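Side-chain contacts in activated BY transcription factor SSRB (Salmonella enterica, PDB 2WNW), which belongs to glycosyl hydrolase family 30 and combines a TIM barrel with a beta-sandwich domain: residues Gly112-Ser117 with Ile174-Leu179; His122-Ile127 with His184-Gln189. One frame throughout, in Å; residues are numbered along the deposited sequence.

Contact 1: Gly112-Ser117 with Ile174-Leu179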
loop_
_atom_site.group_PDB
_atom_site.type_symbol
_atom_site.label_atom_id
_atom_site.label_comp_id
_atom_site.label_asym_id
_atom_site.label_seq_id
_atom_site.Cartn_x
_atom_site.Cartn_y
_atom_site.Cartn_z
ATOM N N GLY A 112 37.552 -36.509 -5.418
ATOM C CA GLY A 112 36.602 -36.076 -6.429
ATOM C C GLY A 112 35.433 -37.005 -6.680
ATOM O O GLY A 112 34.901 -37.044 -7.788
ATOM N N ARG A 113 35.013 -37.744 -5.660
ATOM C CA ARG A 113 33.903 -38.668 -5.833
ATOM C C ARG A 113 32.574 -38.123 -5.328
ATOM O O ARG A 113 32.271 -38.170 -4.137
ATOM C CB ARG A 113 34.241 -40.009 -5.177
ATOM C CG ARG A 113 35.382 -40.721 -5.911
ATOM C CD ARG A 113 35.599 -42.171 -5.488
ATOM N NE ARG A 113 36.322 -42.287 -4.226
ATOM C CZ ARG A 113 35.761 -42.163 -3.030
ATOM N NH1 ARG A 113 34.460 -41.919 -2.927
ATOM N NH2 ARG A 113 36.503 -42.279 -1.938
ATOM N N LEU A 114 31.789 -37.597 -6.263
ATOM C CA LEU A 114 30.478 -37.032 -5.959
ATOM C C LEU A 114 29.403 -37.991 -6.449
ATOM O O LEU A 114 29.658 -38.836 -7.304
ATOM C CB LEU A 114 30.302 -35.689 -6.677
ATOM C CG LEU A 114 31.423 -34.649 -6.598
ATOM C CD1 LEU A 114 30.983 -33.387 -7.332
ATOM C CD2 LEU A 114 31.751 -34.336 -5.150
ATOM N N SER A 115 28.197 -37.859 -5.910
ATOM C CA SER A 115 27.097 -38.710 -6.333
ATOM C C SER A 115 25.807 -37.919 -6.489
ATOM O O SER A 115 25.363 -37.248 -5.560
ATOM C CB SER A 115 26.866 -39.848 -5.340
ATOM O OG SER A 115 25.724 -40.602 -5.720
ATOM N N PHE A 116 25.216 -38.010 -7.674
ATOM C CA PHE A 116 23.966 -37.324 -7.978
ATOM C C PHE A 116 22.895 -38.350 -8.336
ATOM O O PHE A 116 21.810 -37.988 -8.788
ATOM C CB PHE A 116 24.160 -36.374 -9.160
ATOM C CG PHE A 116 25.045 -35.201 -8.861
ATOM C CD1 PHE A 116 24.553 -34.100 -8.172
ATOM C CD2 PHE A 116 26.375 -35.197 -9.269
ATOM C CE1 PHE A 116 25.372 -33.009 -7.894
ATOM C CE2 PHE A 116 27.202 -34.109 -8.992
ATOM C CZ PHE A 116 26.698 -33.013 -8.303
ATOM N N SER A 117 23.202 -39.629 -8.134
ATOM C CA SER A 117 22.262 -40.696 -8.470
ATOM C C SER A 117 20.885 -40.485 -7.845
ATOM O O SER A 117 19.860 -40.746 -8.477
ATOM C CB SER A 117 22.829 -42.055 -8.043
ATOM O OG SER A 117 23.039 -42.108 -6.643
ATOM N N ILE A 174 28.559 -26.766 -5.716
ATOM C CA ILE A 174 27.431 -26.115 -6.379
ATOM C C ILE A 174 27.681 -26.031 -7.883
ATOM O O ILE A 174 26.762 -26.206 -8.678
ATOM C CB ILE A 174 27.177 -24.704 -5.796
ATOM C CG1 ILE A 174 26.677 -24.832 -4.353
ATOM C CG2 ILE A 174 26.151 -23.960 -6.639
ATOM C CD1 ILE A 174 26.540 -23.511 -3.615
ATOM N N ILE A 175 28.922 -25.768 -8.278
ATOM C CA ILE A 175 29.236 -25.708 -9.702
ATOM C C ILE A 175 29.022 -27.096 -10.318
ATOM O O ILE A 175 28.445 -27.219 -11.398
ATOM C CB ILE A 175 30.697 -25.260 -9.947
ATOM C CG1 ILE A 175 30.883 -23.811 -9.488
ATOM C CG2 ILE A 175 31.045 -25.395 -11.427
ATOM C CD1 ILE A 175 30.064 -22.794 -10.280
ATOM N N ASN A 176 29.470 -28.144 -9.632
ATOM C CA ASN A 176 29.282 -29.491 -10.165
ATOM C C ASN A 176 27.806 -29.862 -10.238
ATOM O O ASN A 176 27.388 -30.624 -11.111
ATOM C CB ASN A 176 30.059 -30.521 -9.344
ATOM C CG ASN A 176 31.498 -30.645 -9.800
ATOM O OD1 ASN A 176 32.408 -30.067 -9.208
ATOM N ND2 ASN A 176 31.707 -31.389 -10.883
ATOM N N TYR A 177 27.021 -29.318 -9.314
ATOM C CA TYR A 177 25.582 -29.541 -9.309
ATOM C C TYR A 177 25.057 -28.963 -10.627
ATOM O O TYR A 177 24.287 -29.605 -11.344
ATOM C CB TYR A 177 24.948 -28.801 -8.123
ATOM C CG TYR A 177 23.454 -28.570 -8.246
ATOM C CD1 TYR A 177 22.538 -29.539 -7.841
ATOM C CD2 TYR A 177 22.959 -27.374 -8.771
ATOM C CE1 TYR A 177 21.164 -29.324 -7.950
ATOM C CE2 TYR A 177 21.588 -27.148 -8.887
ATOM C CZ TYR A 177 20.699 -28.126 -8.474
ATOM O OH TYR A 177 19.349 -27.901 -8.573
ATOM N N LEU A 178 25.492 -27.745 -10.946
ATOM C CA LEU A 178 25.068 -27.080 -12.175
ATOM C C LEU A 178 25.509 -27.846 -13.425
ATOM O O LEU A 178 24.742 -27.976 -14.378
ATOM C CB LEU A 178 25.612 -25.647 -12.222
ATOM C CG LEU A 178 25.052 -24.657 -11.192
ATOM C CD1 LEU A 178 25.793 -23.330 -11.291
ATOM C CD2 LEU A 178 23.559 -24.454 -11.431
ATOM N N LEU A 179 26.742 -28.348 -13.424
ATOM C CA LEU A 179 27.247 -29.108 -14.568
ATOM C C LEU A 179 26.475 -30.416 -14.711
ATOM O O LEU A 179 26.128 -30.830 -15.819
ATOM C CB LEU A 179 28.738 -29.403 -14.392
ATOM C CG LEU A 179 29.638 -28.168 -14.369
ATOM C CD1 LEU A 179 31.066 -28.577 -14.075
ATOM C CD2 LEU A 179 29.543 -27.445 -15.706
#

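Contact 2: His122-Ile127 with His184-Gln189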
loop_
_atom_site.group_PDB
_atom_site.type_symbol
_atom_site.label_atom_id
_atom_site.label_comp_id
_atom_site.label_asym_id
_atom_site.label_seq_id
_atom_site.Cartn_x
_atom_site.Cartn_y
_atom_site.Cartn_z
ATOM N N HIS A 122 14.991 -39.260 -8.359
ATOM C CA HIS A 122 13.860 -38.587 -7.725
ATOM C C HIS A 122 13.467 -37.197 -8.219
ATOM O O HIS A 122 12.291 -36.834 -8.169
ATOM C CB HIS A 122 14.109 -38.522 -6.219
ATOM C CG HIS A 122 14.245 -39.866 -5.573
ATOM N ND1 HIS A 122 14.765 -40.034 -4.309
ATOM C CD2 HIS A 122 13.915 -41.103 -6.013
ATOM C CE1 HIS A 122 14.750 -41.318 -3.995
ATOM N NE2 HIS A 122 14.238 -41.988 -5.013
ATOM N N LEU A 123 14.436 -36.420 -8.690
ATOM C CA LEU A 123 14.148 -35.064 -9.145
ATOM C C LEU A 123 14.146 -34.849 -10.648
ATOM O O LEU A 123 13.204 -34.283 -11.196
ATOM C CB LEU A 123 15.138 -34.080 -8.516
ATOM C CG LEU A 123 14.912 -33.716 -7.049
ATOM C CD1 LEU A 123 16.151 -33.055 -6.482
ATOM C CD2 LEU A 123 13.712 -32.790 -6.944
ATOM N N ILE A 124 15.205 -35.295 -11.312
ATOM C CA ILE A 124 15.340 -35.095 -12.746
ATOM C C ILE A 124 14.175 -35.575 -13.615
ATOM O O ILE A 124 13.830 -34.918 -14.599
ATOM C CB ILE A 124 16.686 -35.681 -13.237
ATOM C CG1 ILE A 124 17.828 -34.917 -12.549
ATOM C CG2 ILE A 124 16.809 -35.558 -14.752
ATOM C CD1 ILE A 124 19.217 -35.281 -13.026
ATOM N N PRO A 125 13.551 -36.717 -13.277
ATOM C CA PRO A 125 12.428 -37.171 -14.110
ATOM C C PRO A 125 11.285 -36.147 -14.133
ATOM O O PRO A 125 10.755 -35.812 -15.193
ATOM C CB PRO A 125 12.022 -38.484 -13.446
ATOM C CG PRO A 125 13.332 -39.012 -12.951
ATOM C CD PRO A 125 13.954 -37.771 -12.329
ATOM N N LEU A 126 10.914 -35.650 -12.957
ATOM C CA LEU A 126 9.840 -34.659 -12.846
ATOM C C LEU A 126 10.221 -33.382 -13.601
ATOM O O LEU A 126 9.460 -32.890 -14.439
ATOM C CB LEU A 126 9.597 -34.308 -11.374
ATOM C CG LEU A 126 8.201 -33.863 -10.920
ATOM C CD1 LEU A 126 8.341 -33.143 -9.587
ATOM C CD2 LEU A 126 7.539 -32.962 -11.948
ATOM N N ILE A 127 11.402 -32.849 -13.296
ATOM C CA ILE A 127 11.879 -31.625 -13.938
ATOM C C ILE A 127 11.942 -31.766 -15.456
ATOM O O ILE A 127 11.514 -30.873 -16.188
ATOM C CB ILE A 127 13.279 -31.229 -13.418
ATOM C CG1 ILE A 127 13.221 -30.977 -11.911
ATOM C CG2 ILE A 127 13.762 -29.975 -14.130
ATOM C CD1 ILE A 127 14.580 -30.803 -11.269
ATOM N N HIS A 184 22.059 -33.280 -18.090
ATOM C CA HIS A 184 20.755 -33.917 -18.230
ATOM C C HIS A 184 19.745 -32.984 -18.892
ATOM O O HIS A 184 18.533 -33.182 -18.786
ATOM C CB HIS A 184 20.248 -34.370 -16.857
ATOM C CG HIS A 184 21.054 -35.482 -16.259
ATOM N ND1 HIS A 184 20.686 -36.807 -16.362
ATOM C CD2 HIS A 184 22.229 -35.471 -15.588
ATOM C CE1 HIS A 184 21.600 -37.564 -15.779
ATOM N NE2 HIS A 184 22.548 -36.777 -15.302
ATOM N N GLY A 185 20.256 -31.964 -19.574
ATOM C CA GLY A 185 19.403 -31.013 -20.265
ATOM C C GLY A 185 18.663 -30.026 -19.379
ATOM O O GLY A 185 17.653 -29.462 -19.794
ATOM N N ILE A 186 19.154 -29.805 -18.165
ATOM C CA ILE A 186 18.500 -28.874 -17.249
ATOM C C ILE A 186 19.394 -27.670 -16.972
ATOM O O ILE A 186 20.430 -27.786 -16.308
ATOM C CB ILE A 186 18.153 -29.562 -15.912
ATOM C CG1 ILE A 186 17.332 -30.827 -16.181
ATOM C CG2 ILE A 186 17.365 -28.608 -15.021
ATOM C CD1 ILE A 186 17.114 -31.694 -14.952
ATOM N N ASN A 187 18.993 -26.515 -17.492
ATOM C CA ASN A 187 19.760 -25.291 -17.301
ATOM C C ASN A 187 19.176 -24.459 -16.171
ATOM O O ASN A 187 17.964 -24.258 -16.091
ATOM C CB ASN A 187 19.781 -24.472 -18.592
ATOM C CG ASN A 187 20.404 -25.230 -19.749
ATOM O OD1 ASN A 187 21.538 -25.696 -19.658
ATOM N ND2 ASN A 187 19.663 -25.356 -20.842
ATOM N N VAL A 188 20.050 -23.985 -15.294
ATOM C CA VAL A 188 19.644 -23.169 -14.161
ATOM C C VAL A 188 19.994 -21.720 -14.474
ATOM O O VAL A 188 21.072 -21.438 -15.003
ATOM C CB VAL A 188 20.372 -23.632 -12.878
ATOM C CG1 VAL A 188 19.999 -22.742 -11.694
ATOM C CG2 VAL A 188 20.012 -25.080 -12.589
ATOM N N GLN A 189 19.084 -20.803 -14.165
ATOM C CA GLN A 189 19.326 -19.396 -14.440
ATOM C C GLN A 189 19.426 -18.543 -13.186
ATOM O O GLN A 189 19.778 -17.366 -13.261
ATOM C CB GLN A 189 18.227 -18.835 -15.345
ATOM C CG GLN A 189 18.074 -19.568 -16.665
ATOM C CD GLN A 189 17.060 -18.904 -17.578
ATOM O OE1 GLN A 189 16.508 -19.540 -18.475
ATOM N NE2 GLN A 189 16.818 -17.617 -17.359
#

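Contact 1: Gly112-Ser117 with Ile174-Leu179
Phe116 leans the far end of its ring against the backbone of the 174-179 helix, and this, beside buried Tyr177, is the broader and more sheltered part of the contact. Its CE1 comes to 3.8 Å from Tyr177 CA, while CZ sits 3.8 Å from the carbonyl oxygen, O, of Asn176. Both approaches are oblique to the ring. Phe116 carries CG beside its own backbone N and anti to the carbonyl carbon (chi1 -68°), a turn that sends the ring from the N-cap position of helix 117-122 across to helix 167-183. Tyr177 joins through its CB, 4.2 Å from Phe116 CE1; its side chain reaches Met88 and Ile90 of strand 85-90, and Tyr102 meets the Phe116 ring from within the same chain.

On the solvent side the touch is just as close but narrow. Leu114 crosses the Asn176 side chain at about a right angle and meets it with one methyl, CD1, 3.6 Å from Asn176 CB. The loop behind runs back to exposed Arg113, whose NH1 makes a salt bridge with Asp108. Gly112 closes helix 106-110 in a Schellman motif. A helix-linking loop laid across an outer helix, whose Tyr177 side chain reaches in to strand 85-90, belongs to the periphery of a TIM barrel.

Contact 2: His122-Ile127 with His184-Gln189
Ile124 holds its CD1 methyl over one face of the His184 imidazole, the two side chains crossing at about a right angle. Ile124 CD1 lies 3.9 Å from the centroid of the His184 ring and 17° off the ring normal, a CH-pi contact shifted slightly toward the rim. The nearest ring atom to Ile124 CD1 is His184 CG, at 3.7 Å. The extended Ile124 chain makes this possible: with chi2 at -174°, CD1 is carried out to the ring, while the CG2 branch stays back for another partner.

That partner is Ile186, whose CD1 end enters between two residues one helical turn apart. Ile186 CD1 lies 3.9 Å from both Ile124 CG2 and Ile127 CG2. Ile186 runs at about a right angle to Ile127, whose CG2 also comes within 4.0 Å of Ile186 CG2. Gly185, the C-prime residue of a Schellman motif, ends helix 167-183 and turns the chain between His184 and Ile186. Leu139 of strand 138-143 and Tyr181 also pack on Ile186.

The contact is carried by methyl groups and one ring face, and the three isoleucines are buried. Its cohesion therefore rests on dispersion and the exclusion of water, with the partly exposed imidazole at the margin of this apolar cluster.

Overall arrangement
Contacts 1 and 2 lie with their centres about 13 Å apart on the same side of the chain's centre, both within the TIM-barrel part of the protein. Their segments alternate along the chain: 112-117, 122-127, 174-179, then 184-189. Helix 167-183 ties them together, since it supplies 174-179 to contact 1 and ends just before 184-189 of contact 2. Leu178 CD2 meets Val188 CB at 3.6 Å, so segments 174-179 and 184-189 also pack on each other. Together the contacts fasten the 112-127 region, which runs from a loop through the short helix 117-122 to the start of helix 124-133, to helix 167-183 and the loop leading from it to strand 190-192, on the outside of the barrel, contact 2 being deeper and contact 1 nearer the surface.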